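Nicotinate phosphoribosyltransferase (Saccharomyces cerevisiae, PDB 1VLP) catalyses the ATP-dependent formation of nicotinate ribonucleotide from nicotinate and phosphoribosyl diphosphate, the first step from nicotinic acid to NAD. Local coordinates at residues 45-50 with 389-394; 105-110 with 141-146; 250-255 with 398-403. All blocks are in the same frame, centred on the assembly; numbering follows the deposited sequence. Where two conformers were deposited one is given.

Interaction 1: residues 45-50 with 389-394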
ATOM      1  N   THR A  45     -16.160   5.951  -4.054  1.00  2.07           N
ATOM      2  CA  THR A  45     -15.407   7.136  -4.462  1.00  2.00           C
ATOM      3  C   THR A  45     -14.120   7.151  -3.650  1.00  2.00           C
ATOM      4  O   THR A  45     -14.165   7.005  -2.431  1.00  2.00           O
ATOM      5  CB  THR A  45     -16.198   8.434  -4.214  1.00  2.28           C
ATOM      6  OG1 THR A  45     -17.359   8.426  -5.047  1.00  5.06           O
ATOM      7  CG2 THR A  45     -15.348   9.646  -4.524  1.00  5.16           C
ATOM      8  N   TYR A  46     -12.984   7.362  -4.319  1.00  2.60           N
ATOM      9  CA  TYR A  46     -11.685   7.665  -3.660  1.00  3.44           C
ATOM     10  C   TYR A  46     -11.352   9.129  -3.862  1.00  2.12           C
ATOM     11  O   TYR A  46     -11.726   9.709  -4.914  1.00  2.00           O
ATOM     12  CB  TYR A  46     -10.523   6.845  -4.267  1.00  2.53           C
ATOM     13  CG  TYR A  46     -10.611   5.335  -4.136  1.00  2.93           C
ATOM     14  CD1 TYR A  46     -11.416   4.590  -5.014  1.00  9.18           C
ATOM     15  CD2 TYR A  46      -9.891   4.646  -3.163  1.00  4.71           C
ATOM     16  CE1 TYR A  46     -11.504   3.210  -4.915  1.00 11.68           C
ATOM     17  CE2 TYR A  46      -9.978   3.261  -3.059  1.00  9.18           C
ATOM     18  CZ  TYR A  46     -10.809   2.564  -3.953  1.00 14.59           C
ATOM     19  OH  TYR A  46     -10.904   1.206  -3.916  1.00 15.53           O
ATOM     20  N   LYS A  47     -10.599   9.717  -2.924  0.50  2.00           N
ATOM     21  CA  LYS A  47     -10.228  11.109  -3.015  0.50  2.00           C
ATOM     22  C   LYS A  47      -8.762  11.289  -2.737  0.50  2.00           C
ATOM     23  O   LYS A  47      -8.231  10.733  -1.823  0.50  2.00           O
ATOM     24  CB  LYS A  47     -11.024  11.966  -2.025  0.50  5.25           C
ATOM     25  CG  LYS A  47     -10.371  13.337  -1.718  0.50  3.82           C
ATOM     26  CD  LYS A  47     -11.131  14.202  -0.667  0.50  6.53           C
ATOM     27  CE  LYS A  47     -10.483  15.620  -0.516  0.50  7.49           C
ATOM     28  NZ  LYS A  47      -9.326  15.749   0.445  0.50  8.06           N
ATOM     29  N   TYR A  48      -8.163  12.120  -3.565  1.00  2.50           N
ATOM     30  CA  TYR A  48      -6.766  12.584  -3.398  1.00  4.78           C
ATOM     31  C   TYR A  48      -6.687  13.647  -2.328  1.00  3.91           C
ATOM     32  O   TYR A  48      -7.479  14.552  -2.276  1.00  4.58           O
ATOM     33  CB  TYR A  48      -6.274  13.160  -4.725  1.00  5.84           C
ATOM     34  CG  TYR A  48      -5.014  14.003  -4.714  1.00  4.02           C
ATOM     35  CD1 TYR A  48      -3.750  13.399  -4.786  1.00  3.66           C
ATOM     36  CD2 TYR A  48      -5.096  15.395  -4.631  1.00  2.00           C
ATOM     37  CE1 TYR A  48      -2.614  14.159  -4.803  1.00  5.18           C
ATOM     38  CE2 TYR A  48      -3.921  16.197  -4.637  1.00  3.44           C
ATOM     39  CZ  TYR A  48      -2.692  15.554  -4.784  1.00  3.35           C
ATOM     40  OH  TYR A  48      -1.566  16.321  -4.846  1.00  3.74           O
ATOM     41  N   THR A  49      -5.675  13.547  -1.486  1.00  4.11           N
ATOM     42  CA  THR A  49      -5.377  14.602  -0.550  1.00  5.34           C
ATOM     43  C   THR A  49      -3.871  14.805  -0.520  1.00  3.47           C
ATOM     44  O   THR A  49      -3.097  13.842  -0.514  1.00  4.29           O
ATOM     45  CB  THR A  49      -5.872  14.266   0.884  1.00  5.23           C
ATOM     46  OG1 THR A  49      -7.271  13.997   0.847  1.00  6.70           O
ATOM     47  CG2 THR A  49      -5.620  15.465   1.804  1.00 11.11           C
ATOM     48  N   ASN A  50      -3.490  16.060  -0.623  1.00  4.53           N
ATOM     49  CA  ASN A  50      -2.104  16.465  -0.474  1.00  4.51           C
ATOM     50  C   ASN A  50      -1.897  16.996   0.933  1.00  5.05           C
ATOM     51  O   ASN A  50      -2.310  18.119   1.252  1.00  5.86           O
ATOM     52  CB  ASN A  50      -1.731  17.529  -1.507  1.00  4.77           C
ATOM     53  CG  ASN A  50      -0.258  17.961  -1.401  1.00  6.02           C
ATOM     54  OD1 ASN A  50       0.489  17.429  -0.582  1.00  5.79           O
ATOM     55  ND2 ASN A  50       0.150  18.988  -2.207  1.00  3.96           N
ATOM     56  N   VAL A 389      -1.986  11.091  -0.613  1.00  3.94           N
ATOM     57  CA  VAL A 389      -2.754   9.846  -0.474  1.00  3.28           C
ATOM     58  C   VAL A 389      -3.967   9.880  -1.373  1.00  4.23           C
ATOM     59  O   VAL A 389      -4.355  10.952  -1.808  1.00  4.54           O
ATOM     60  CB  VAL A 389      -3.219   9.616   0.954  1.00  4.51           C
ATOM     61  CG1 VAL A 389      -2.016   9.527   1.885  1.00  8.68           C
ATOM     62  CG2 VAL A 389      -4.179  10.664   1.411  1.00  8.46           C
ATOM     63  N   ILE A 390      -4.478   8.705  -1.708  1.00  4.43           N
ATOM     64  CA  ILE A 390      -5.751   8.564  -2.431  1.00  6.24           C
ATOM     65  C   ILE A 390      -6.502   7.534  -1.594  1.00  5.25           C
ATOM     66  O   ILE A 390      -6.105   6.391  -1.501  1.00  6.99           O
ATOM     67  CB  ILE A 390      -5.581   8.146  -3.913  1.00  7.91           C
ATOM     68  CG1 ILE A 390      -5.050   9.299  -4.713  1.00  5.73           C
ATOM     69  CG2 ILE A 390      -6.908   7.667  -4.510  1.00  6.26           C
ATOM     70  CD1 ILE A 390      -4.653   8.935  -6.127  1.00  6.53           C
ATOM     71  N   LYS A 391      -7.515   8.017  -0.879  1.00  3.90           N
ATOM     72  CA  LYS A 391      -8.208   7.294   0.184  1.00  7.79           C
ATOM     73  C   LYS A 391      -9.664   6.976  -0.181  1.00  4.67           C
ATOM     74  O   LYS A 391     -10.304   7.781  -0.833  1.00  3.98           O
ATOM     75  CB  LYS A 391      -8.263   8.187   1.423  1.00 10.39           C
ATOM     76  CG  LYS A 391      -9.076   9.515   1.248  1.00 18.64           C
ATOM     77  CD  LYS A 391      -8.755  10.598   2.317  1.00 15.56           C
ATOM     78  CE  LYS A 391      -9.710  11.798   2.223  1.00 15.65           C
ATOM     79  NZ  LYS A 391      -9.749  12.485   3.561  1.00 25.18           N
ATOM     80  N   LEU A 392     -10.157   5.840   0.267  1.00  3.97           N
ATOM     81  CA  LEU A 392     -11.554   5.502   0.102  1.00  3.19           C
ATOM     82  C   LEU A 392     -12.350   6.519   0.932  1.00  4.64           C
ATOM     83  O   LEU A 392     -12.061   6.697   2.140  1.00  7.00           O
ATOM     84  CB  LEU A 392     -11.817   4.057   0.553  1.00  3.40           C
ATOM     85  CG  LEU A 392     -13.243   3.578   0.388  1.00  6.82           C
ATOM     86  CD1 LEU A 392     -13.664   3.564  -1.051  1.00  4.03           C
ATOM     87  CD2 LEU A 392     -13.398   2.194   1.069  1.00  8.42           C
ATOM     88  N   LEU A 393     -13.303   7.201   0.288  1.00  2.00           N
ATOM     89  CA  LEU A 393     -14.129   8.233   0.927  1.00  3.42           C
ATOM     90  C   LEU A 393     -15.595   7.830   1.155  1.00  2.81           C
ATOM     91  O   LEU A 393     -16.225   8.214   2.164  1.00  3.33           O
ATOM     92  CB  LEU A 393     -14.130   9.474   0.019  1.00  4.89           C
ATOM     93  CG  LEU A 393     -14.686  10.829   0.439  1.00 11.09           C
ATOM     94  CD1 LEU A 393     -13.616  11.698   1.082  1.00 13.78           C
ATOM     95  CD2 LEU A 393     -15.177  11.516  -0.788  1.00 18.37           C
ATOM     96  N   GLU A 394     -16.157   7.120   0.186  1.00  3.99           N
ATOM     97  CA  GLU A 394     -17.561   6.796   0.198  1.00  2.19           C
ATOM     98  C   GLU A 394     -17.816   5.434  -0.453  1.00  2.00           C
ATOM     99  O   GLU A 394     -17.131   5.109  -1.405  1.00  2.00           O
ATOM    100  CB  GLU A 394     -18.274   7.877  -0.604  1.00  4.84           C
ATOM    101  CG  GLU A 394     -19.652   8.173  -0.256  1.00 14.00           C
ATOM    102  CD  GLU A 394     -20.164   9.397  -1.004  1.00 12.28           C
ATOM    103  OE1 GLU A 394     -20.474   9.269  -2.215  1.00 11.00           O
ATOM    104  OE2 GLU A 394     -20.264  10.483  -0.364  1.00 12.38           O
TER

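Interaction 2: residues 105-110 with 141-146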
ATOM      1  N   TYR A 105     -11.806  -6.482 -20.649  1.00  6.85           N
ATOM      2  CA  TYR A 105     -11.179  -5.787 -19.547  1.00  6.44           C
ATOM      3  C   TYR A 105     -10.313  -4.541 -19.945  1.00  5.49           C
ATOM      4  O   TYR A 105      -9.403  -4.623 -20.799  1.00  5.40           O
ATOM      5  CB  TYR A 105     -10.360  -6.747 -18.664  1.00  6.19           C
ATOM      6  CG  TYR A 105      -9.831  -5.985 -17.487  1.00  5.78           C
ATOM      7  CD1 TYR A 105     -10.668  -5.703 -16.397  1.00  7.69           C
ATOM      8  CD2 TYR A 105      -8.554  -5.417 -17.516  1.00  8.72           C
ATOM      9  CE1 TYR A 105     -10.227  -4.927 -15.346  1.00 10.56           C
ATOM     10  CE2 TYR A 105      -8.099  -4.627 -16.444  1.00  8.65           C
ATOM     11  CZ  TYR A 105      -8.948  -4.410 -15.369  1.00  4.94           C
ATOM     12  OH  TYR A 105      -8.539  -3.649 -14.310  1.00  6.67           O
ATOM     13  N   LYS A 106     -10.570  -3.417 -19.284  1.00  4.32           N
ATOM     14  CA  LYS A 106      -9.693  -2.280 -19.336  1.00  5.18           C
ATOM     15  C   LYS A 106     -10.100  -1.275 -18.287  1.00  5.88           C
ATOM     16  O   LYS A 106     -11.214  -1.334 -17.757  1.00  6.61           O
ATOM     17  CB  LYS A 106      -9.762  -1.602 -20.710  1.00  5.70           C
ATOM     18  CG  LYS A 106     -11.130  -1.075 -21.047  1.00 10.88           C
ATOM     19  CD  LYS A 106     -11.290  -0.828 -22.554  1.00 24.11           C
ATOM     20  CE  LYS A 106     -12.724  -1.161 -23.038  1.00 33.52           C
ATOM     21  NZ  LYS A 106     -13.141  -2.616 -22.991  1.00 34.64           N
ATOM     22  N   LEU A 107      -9.203  -0.344 -18.027  1.00  2.25           N
ATOM     23  CA  LEU A 107      -9.528   0.826 -17.209  1.00  3.17           C
ATOM     24  C   LEU A 107     -10.203   1.864 -18.103  1.00  5.00           C
ATOM     25  O   LEU A 107      -9.900   1.945 -19.328  1.00  5.06           O
ATOM     26  CB  LEU A 107      -8.233   1.388 -16.579  1.00  3.79           C
ATOM     27  CG  LEU A 107      -7.493   0.492 -15.585  1.00  7.19           C
ATOM     28  CD1 LEU A 107      -6.219   1.201 -15.172  1.00  3.92           C
ATOM     29  CD2 LEU A 107      -8.435   0.180 -14.379  1.00  7.98           C
ATOM     30  N   HIS A 108     -11.074   2.674 -17.497  1.00  2.16           N
ATOM     31  CA  HIS A 108     -11.775   3.743 -18.213  1.00  5.34           C
ATOM     32  C   HIS A 108     -11.537   5.043 -17.499  1.00  3.44           C
ATOM     33  O   HIS A 108     -12.424   5.539 -16.808  1.00  4.17           O
ATOM     34  CB  HIS A 108     -13.290   3.462 -18.321  1.00  5.01           C
ATOM     35  CG  HIS A 108     -13.627   2.130 -18.931  1.00  6.71           C
ATOM     36  ND1 HIS A 108     -13.623   0.953 -18.204  1.00 21.01           N
ATOM     37  CD2 HIS A 108     -13.972   1.792 -20.189  1.00  8.34           C
ATOM     38  CE1 HIS A 108     -13.950  -0.053 -18.996  1.00 12.26           C
ATOM     39  NE2 HIS A 108     -14.144   0.429 -20.213  1.00 11.99           N
ATOM     40  N   PRO A 109     -10.307   5.612 -17.603  1.00  4.04           N
ATOM     41  CA  PRO A 109     -10.012   6.819 -16.837  1.00  2.00           C
ATOM     42  C   PRO A 109     -10.926   8.000 -17.153  1.00  5.20           C
ATOM     43  O   PRO A 109     -11.191   8.843 -16.272  1.00  4.87           O
ATOM     44  CB  PRO A 109      -8.533   7.113 -17.198  1.00  2.83           C
ATOM     45  CG  PRO A 109      -8.248   6.365 -18.395  1.00  2.32           C
ATOM     46  CD  PRO A 109      -9.155   5.181 -18.408  1.00  4.08           C
ATOM     47  N   GLU A 110     -11.392   8.085 -18.407  1.00  6.20           N
ATOM     48  CA  GLU A 110     -12.245   9.175 -18.826  1.00  9.26           C
ATOM     49  C   GLU A 110     -13.597   9.218 -18.073  1.00 10.68           C
ATOM     50  O   GLU A 110     -14.159  10.288 -17.886  1.00 14.32           O
ATOM     51  CB  GLU A 110     -12.437   9.119 -20.350  1.00  8.29           C
ATOM     52  CG  GLU A 110     -13.405   8.017 -20.870  1.00 14.23           C
ATOM     53  CD  GLU A 110     -12.857   6.579 -20.867  1.00 21.91           C
ATOM     54  OE1 GLU A 110     -11.656   6.341 -20.538  1.00 16.56           O
ATOM     55  OE2 GLU A 110     -13.658   5.685 -21.236  1.00 31.79           O
ATOM     56  N   ILE A 141     -10.700   0.260  -8.028  1.00  4.54           N
ATOM     57  CA  ILE A 141      -9.681  -0.209  -7.059  1.00  5.24           C
ATOM     58  C   ILE A 141      -8.199  -0.107  -7.525  1.00  6.28           C
ATOM     59  O   ILE A 141      -7.305   0.146  -6.705  1.00  4.77           O
ATOM     60  CB  ILE A 141     -10.061  -1.626  -6.569  1.00  5.52           C
ATOM     61  CG1 ILE A 141      -9.192  -2.041  -5.387  1.00 10.30           C
ATOM     62  CG2 ILE A 141      -9.983  -2.642  -7.709  1.00  7.72           C
ATOM     63  CD1 ILE A 141      -9.925  -2.498  -4.283  1.00 13.42           C
ATOM     64  N   LEU A 142      -7.916  -0.296  -8.822  1.00  2.00           N
ATOM     65  CA  LEU A 142      -6.522  -0.294  -9.229  1.00  2.96           C
ATOM     66  C   LEU A 142      -5.912   1.101  -9.298  1.00  2.00           C
ATOM     67  O   LEU A 142      -4.699   1.227  -9.381  1.00  4.85           O
ATOM     68  CB  LEU A 142      -6.366  -1.011 -10.576  1.00  2.57           C
ATOM     69  CG  LEU A 142      -6.702  -2.509 -10.575  1.00  2.38           C
ATOM     70  CD1 LEU A 142      -6.268  -3.144 -11.927  1.00  2.41           C
ATOM     71  CD2 LEU A 142      -6.074  -3.253  -9.411  1.00  3.55           C
ATOM     72  N   TYR A 143      -6.711   2.166  -9.369  1.00  3.69           N
ATOM     73  CA  TYR A 143      -6.098   3.509  -9.641  1.00  4.95           C
ATOM     74  C   TYR A 143      -5.167   4.054  -8.589  1.00  3.88           C
ATOM     75  O   TYR A 143      -4.221   4.764  -8.946  1.00  5.58           O
ATOM     76  CB  TYR A 143      -7.182   4.542  -9.874  1.00  4.26           C
ATOM     77  CG  TYR A 143      -7.864   4.423 -11.196  1.00  2.00           C
ATOM     78  CD1 TYR A 143      -7.243   4.864 -12.359  1.00  4.55           C
ATOM     79  CD2 TYR A 143      -9.161   3.885 -11.302  1.00  5.17           C
ATOM     80  CE1 TYR A 143      -7.893   4.815 -13.571  1.00  9.73           C
ATOM     81  CE2 TYR A 143      -9.803   3.813 -12.513  1.00  7.69           C
ATOM     82  CZ  TYR A 143      -9.167   4.275 -13.648  1.00  5.85           C
ATOM     83  OH  TYR A 143      -9.807   4.211 -14.867  1.00  5.13           O
ATOM     84  N   GLU A 144      -5.436   3.761  -7.310  1.00  4.99           N
ATOM     85  CA  GLU A 144      -4.681   4.387  -6.201  1.00  6.57           C
ATOM     86  C   GLU A 144      -3.150   4.452  -6.479  1.00  4.02           C
ATOM     87  O   GLU A 144      -2.539   5.544  -6.512  1.00  4.13           O
ATOM     88  CB  GLU A 144      -4.949   3.649  -4.889  1.00  8.04           C
ATOM     89  CG  GLU A 144      -4.250   4.255  -3.680  1.00 10.51           C
ATOM     90  CD  GLU A 144      -4.067   3.289  -2.497  1.00 10.36           C
ATOM     91  OE1 GLU A 144      -4.473   2.087  -2.540  1.00 14.40           O
ATOM     92  OE2 GLU A 144      -3.529   3.762  -1.478  1.00 12.04           O
ATOM     93  N   ILE A 145      -2.527   3.310  -6.701  1.00  3.85           N
ATOM     94  CA  ILE A 145      -1.066   3.253  -6.767  1.00  4.85           C
ATOM     95  C   ILE A 145      -0.500   3.961  -7.966  1.00  5.83           C
ATOM     96  O   ILE A 145       0.342   4.847  -7.785  1.00  3.60           O
ATOM     97  CB  ILE A 145      -0.559   1.804  -6.749  1.00  6.27           C
ATOM     98  CG1 ILE A 145      -1.219   1.105  -5.584  1.00  8.76           C
ATOM     99  CG2 ILE A 145       0.984   1.711  -6.650  1.00  7.36           C
ATOM    100  CD1 ILE A 145      -0.924   1.527  -4.391  1.00 20.61           C
ATOM    101  N   PRO A 146      -0.922   3.583  -9.190  1.00  3.87           N
ATOM    102  CA  PRO A 146      -0.356   4.294 -10.347  1.00  5.11           C
ATOM    103  C   PRO A 146      -0.628   5.793 -10.299  1.00  3.97           C
ATOM    104  O   PRO A 146       0.211   6.577 -10.702  1.00  2.14           O
ATOM    105  CB  PRO A 146      -0.981   3.597 -11.566  1.00  4.92           C
ATOM    106  CG  PRO A 146      -2.151   2.814 -11.016  1.00  8.51           C
ATOM    107  CD  PRO A 146      -1.852   2.506  -9.597  1.00  8.91           C
TER
HETATM  108  O   HOH W   1     -11.984   2.457 -14.847  1.00 12.88           O

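Interaction 3: residues 250-255 with 398-403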
ATOM      1  N   VAL A 250     -16.388  -3.093   3.531  1.00  6.48           N
ATOM      2  CA  VAL A 250     -17.312  -4.038   4.155  1.00  3.67           C
ATOM      3  C   VAL A 250     -18.224  -3.383   5.186  1.00  5.44           C
ATOM      4  O   VAL A 250     -19.439  -3.590   5.174  1.00  6.03           O
ATOM      5  CB  VAL A 250     -16.568  -5.302   4.770  1.00  5.67           C
ATOM      6  CG1 VAL A 250     -17.488  -6.145   5.582  1.00  9.57           C
ATOM      7  CG2 VAL A 250     -15.920  -6.124   3.634  1.00  5.16           C
ATOM      8  N   ALA A 251     -17.664  -2.553   6.039  1.00  2.66           N
ATOM      9  CA  ALA A 251     -18.456  -1.818   7.035  1.00  4.11           C
ATOM     10  C   ALA A 251     -19.416  -0.807   6.412  1.00  4.80           C
ATOM     11  O   ALA A 251     -20.565  -0.721   6.825  1.00  6.26           O
ATOM     12  CB  ALA A 251     -17.541  -1.124   8.025  1.00  6.26           C
ATOM     13  N   SER A 252     -18.950  -0.076   5.410  1.00  6.77           N
ATOM     14  CA  SER A 252     -19.722   1.022   4.818  1.00  7.56           C
ATOM     15  C   SER A 252     -20.881   0.585   3.926  1.00 10.32           C
ATOM     16  O   SER A 252     -21.829   1.378   3.693  1.00 13.70           O
ATOM     17  CB  SER A 252     -18.811   1.900   3.998  1.00  6.56           C
ATOM     18  OG  SER A 252     -17.948   2.574   4.844  1.00  9.86           O
ATOM     19  N   ILE A 253     -20.795  -0.630   3.391  1.00  8.87           N
ATOM     20  CA  ILE A 253     -21.832  -1.131   2.513  1.00  9.82           C
ATOM     21  C   ILE A 253     -23.167  -1.041   3.268  1.00 11.68           C
ATOM     22  O   ILE A 253     -24.120  -0.484   2.764  1.00 20.30           O
ATOM     23  CB  ILE A 253     -21.523  -2.549   1.979  1.00  8.44           C
ATOM     24  CG1 ILE A 253     -20.401  -2.489   0.943  1.00  6.37           C
ATOM     25  CG2 ILE A 253     -22.727  -3.118   1.273  1.00 17.00           C
ATOM     26  CD1 ILE A 253     -19.783  -3.791   0.603  1.00 12.53           C
ATOM     27  N   SER A 254     -23.240  -1.530   4.497  1.00 14.31           N
ATOM     28  CA  SER A 254     -24.498  -1.418   5.210  1.00 17.61           C
ATOM     29  C   SER A 254     -24.356  -0.781   6.596  1.00 16.02           C
ATOM     30  O   SER A 254     -25.307  -0.749   7.347  1.00 15.14           O
ATOM     31  CB  SER A 254     -25.172  -2.795   5.268  1.00 18.17           C
ATOM     32  OG  SER A 254     -24.207  -3.802   5.537  1.00 23.40           O
ATOM     33  N   GLU A 255     -23.171  -0.250   6.893  1.00 10.85           N
ATOM     34  CA  GLU A 255     -22.895   0.409   8.163  1.00 11.84           C
ATOM     35  C   GLU A 255     -23.034  -0.529   9.384  1.00 12.38           C
ATOM     36  O   GLU A 255     -23.320  -0.092  10.494  1.00 12.93           O
ATOM     37  CB  GLU A 255     -23.689   1.721   8.277  1.00 16.66           C
ATOM     38  CG  GLU A 255     -23.234   2.745   7.219  1.00 16.69           C
ATOM     39  CD  GLU A 255     -23.704   4.146   7.526  1.00 30.49           C
ATOM     40  OE1 GLU A 255     -24.921   4.343   7.748  1.00 40.47           O
ATOM     41  OE2 GLU A 255     -22.854   5.055   7.551  1.00 32.29           O
ATOM     42  N   ASN A 398     -22.440   5.989   1.490  1.00  2.00           N
ATOM     43  CA  ASN A 398     -22.160   6.031   2.930  1.00  2.00           C
ATOM     44  C   ASN A 398     -20.727   6.432   3.151  1.00  2.00           C
ATOM     45  O   ASN A 398     -19.854   6.121   2.357  1.00  4.15           O
ATOM     46  CB  ASN A 398     -22.364   4.666   3.570  1.00  2.00           C
ATOM     47  CG  ASN A 398     -23.780   4.183   3.485  1.00  2.00           C
ATOM     48  OD1 ASN A 398     -24.717   4.954   3.669  1.00  2.18           O
ATOM     49  ND2 ASN A 398     -23.962   2.908   3.240  1.00  3.22           N
ATOM     50  N   HIS A 399     -20.467   7.129   4.243  1.00  3.60           N
ATOM     51  CA  HIS A 399     -19.098   7.553   4.566  1.00  2.00           C
ATOM     52  C   HIS A 399     -18.197   6.350   4.884  1.00  2.95           C
ATOM     53  O   HIS A 399     -18.619   5.448   5.616  1.00  4.25           O
ATOM     54  CB  HIS A 399     -19.113   8.438   5.808  1.00  2.00           C
ATOM     55  CG  HIS A 399     -19.813   9.743   5.618  1.00  6.30           C
ATOM     56  ND1 HIS A 399     -19.345  10.709   4.757  1.00  9.29           N
ATOM     57  CD2 HIS A 399     -20.953  10.232   6.161  1.00  7.65           C
ATOM     58  CE1 HIS A 399     -20.164  11.754   4.795  1.00 10.84           C
ATOM     59  NE2 HIS A 399     -21.148  11.480   5.630  1.00 10.28           N
ATOM     60  N   ALA A 400     -16.966   6.369   4.384  1.00  2.00           N
ATOM     61  CA  ALA A 400     -15.950   5.368   4.707  1.00  2.95           C
ATOM     62  C   ALA A 400     -15.009   6.019   5.723  1.00  2.71           C
ATOM     63  O   ALA A 400     -14.602   7.168   5.529  1.00  4.86           O
ATOM     64  CB  ALA A 400     -15.185   4.949   3.483  1.00  8.66           C
ATOM     65  N   ILE A 401     -14.666   5.300   6.794  1.00  3.01           N
ATOM     66  CA  ILE A 401     -13.824   5.880   7.868  1.00  5.94           C
ATOM     67  C   ILE A 401     -12.797   4.901   8.376  1.00  7.28           C
ATOM     68  O   ILE A 401     -12.938   3.700   8.190  1.00  3.25           O
ATOM     69  CB  ILE A 401     -14.656   6.338   9.093  1.00  5.73           C
ATOM     70  CG1 ILE A 401     -15.390   5.142   9.772  1.00  6.55           C
ATOM     71  CG2 ILE A 401     -15.633   7.415   8.682  1.00  3.50           C
ATOM     72  CD1 ILE A 401     -15.616   5.276  11.210  1.00  6.63           C
ATOM     73  N   LYS A 402     -11.774   5.454   9.038  1.00  7.41           N
ATOM     74  CA  LYS A 402     -10.742   4.683   9.685  1.00  7.74           C
ATOM     75  C   LYS A 402     -10.480   5.282  11.063  1.00  8.90           C
ATOM     76  O   LYS A 402     -10.324   6.521  11.212  1.00 10.94           O
ATOM     77  CB  LYS A 402      -9.450   4.688   8.878  1.00  8.72           C
ATOM     78  CG  LYS A 402      -8.387   3.853   9.537  1.00 11.19           C
ATOM     79  CD  LYS A 402      -7.260   3.516   8.607  1.00 17.26           C
ATOM     80  CE  LYS A 402      -6.509   4.715   8.220  1.00 19.11           C
ATOM     81  NZ  LYS A 402      -5.125   4.294   7.868  1.00 20.41           N
ATOM     82  N   ILE A 403     -10.409   4.418  12.067  1.00  7.33           N
ATOM     83  CA  ILE A 403     -10.175   4.871  13.425  1.00  8.01           C
ATOM     84  C   ILE A 403      -8.670   4.852  13.676  1.00  9.73           C
ATOM     85  O   ILE A 403      -8.108   5.852  14.137  1.00 11.05           O
ATOM     86  CB  ILE A 403     -10.961   4.039  14.468  1.00  9.52           C
ATOM     87  CG1 ILE A 403     -12.461   4.327  14.325  1.00 12.35           C
ATOM     88  CG2 ILE A 403     -10.487   4.370  15.883  1.00 14.69           C
ATOM     89  CD1 ILE A 403     -13.323   3.377  15.029  1.00 19.64           C
TER
HETATM   90  O   HOH W   2     -15.836   2.608   6.814  1.00  2.00           O
HETATM   91  O   HOH W   3     -22.577   7.148   6.328  1.00 14.65           O

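Interaction 1: residues 45-50 with 389-394
Y46 meets segment 389-394 through its CB and the CD2-CE2-CZ side of its ring. Its CB rests on I390 CG2 at 3.7 Å. The ring leaves CB with CG anti to the carbonyl carbon (chi1 -62°), which brings CD2 to 3.6 Å from L392 N and sets CE2 beside L392 CB. L392 CD1 then sits over the ring face in a CH-pi contact, 4.2 Å from the Y46 centroid and 12° off the normal. At the tip, OH is hydrogen-bonded to E245 and weakly to W137. On the same face of the sheet, I390 CG1 meets Y48 at the edge of its ring, and helix 144-159 packs against both residues.

The other face is largely polar, carrying T45, K47, T49, K391 and E394 beside V389. K47 and K391 run side by side; in one of K47's two conformers its CD lies 4.0 Å from K391 CE, and a bend at the last torsion (chi4 -86°) lets NZ donate to T49 OG1 at 2.7 Å.

Paired backbone bonds join K47 with K391 and T49 with V389. At T45 the register slips: T45 O accepts from both L393 N (2.9 Å) and E394 N (3.3 Å). This is a classic beta bulge, in an antiparallel sheet where strands from the N-terminal and C-terminal parts of the chain lie side by side.

Interaction 2: residues 105-110 with 141-146
L142 and Y143 reach across to Y105, L107 and P109, joining the chain around the start of helix 144-159 to the N-terminal end of helix 109-112, where H108 occupies the N-cap position. Both elements belong to the N-terminal domain of the NAPRTase family, and the contact is buried. I141 turns its side chain to helix 26-38. L142 points at the partner segment: its CD1 lies 3.3 Å from Y105 OH, the two side chains meeting at a slant, while its CB is loosely approached by L107 CD2. Y143 makes the broadest contact. With CG anti to the carbonyl carbon (chi1 -74°), its ring extends between the two segments, and CZ comes to 4.2 Å from L107 CB. P109 crosses the tyrosine at about a right angle, its CB 4.3 Å from Y143 CE1. The hydroxyl ends against the H108-P109 peptide, 3.3 Å from H108 C, where the proline nitrogen has no hydrogen to give. A water links hydroxyl and backbone: H108 N donates to this water at 2.8 Å, and Y143 OH lies 2.8 Å from it. E144 OE1 lies outside this contact, in a salt bridge with K28 NZ and a hydrogen bond with Y27 OH.

Interaction 3: residues 250-255 with 398-403
N398 and S252 make the direct polar contacts between strand 398-399 and the last turn of helix 244-254. N398 ND2 donates to S252 O at 2.7 Å, approaching almost straight down the carbonyl bond (C=O...N angle 176°). The asparagine reaches it because CG stands beside its own backbone N (chi1 -63°), which lays the amide over the helix end and also brings ND2 to 3.4 Å from I253 O. S252 OG, in the other direction, lies 3.1 Å from H399 O. Its single proton has a second acceptor in M248 O, one turn back in the helix, and the choice between the two is not settled.

A water adds an indirect link, accepting from I401 N at 2.9 Å and lying 2.9 Å from S252 OG. Three polar partners, two carbonyls and a water, thus lie within reach of the hydroxyl of this buried serine.

The strand involved is an edge strand of the five-stranded antiparallel sheet, and A400 just beyond it pairs through its backbone with L393. The helix starts at H244, by similarity the site of autophosphorylation and unmodified here, but this contact is at the opposite end of that helix, away from the substrate-binding residues.

Van der Waals packing completes the contact. E255, which leaves the helix with positive phi, extends its side chain past N398 so that carboxylate and amide stack with their planes 8° apart, E255 CD lying 4.0 Å from N398 CG. S252 OG also lies against A400, 3.4 Å from its CA and 3.9 Å from its CB.

In the fold
Interactions 1 and 3 share the antiparallel sheet: strand 388-395 pairs with 43-50 on one side and with 398-399 on the other, and L393 O probably accepts from A400 N where the two contacts meet. Interaction 2 approaches interaction 1 from the helix-covered face, with E144 packing on I390 and I141 on Y46 OH. Chemistry follows position. Within the sheet, interaction 1 relies on a backbone ladder broken by one bulge, with an apolar face inward and a lysine-bearing face partly exposed. Buried interaction 2 is mostly apolar, with one water. Interaction 3, nearer the surface, uses a side-chain-to-carbonyl bond and bridging water at a helix end and does not touch interaction 2, about 9 Å away between nearest atoms.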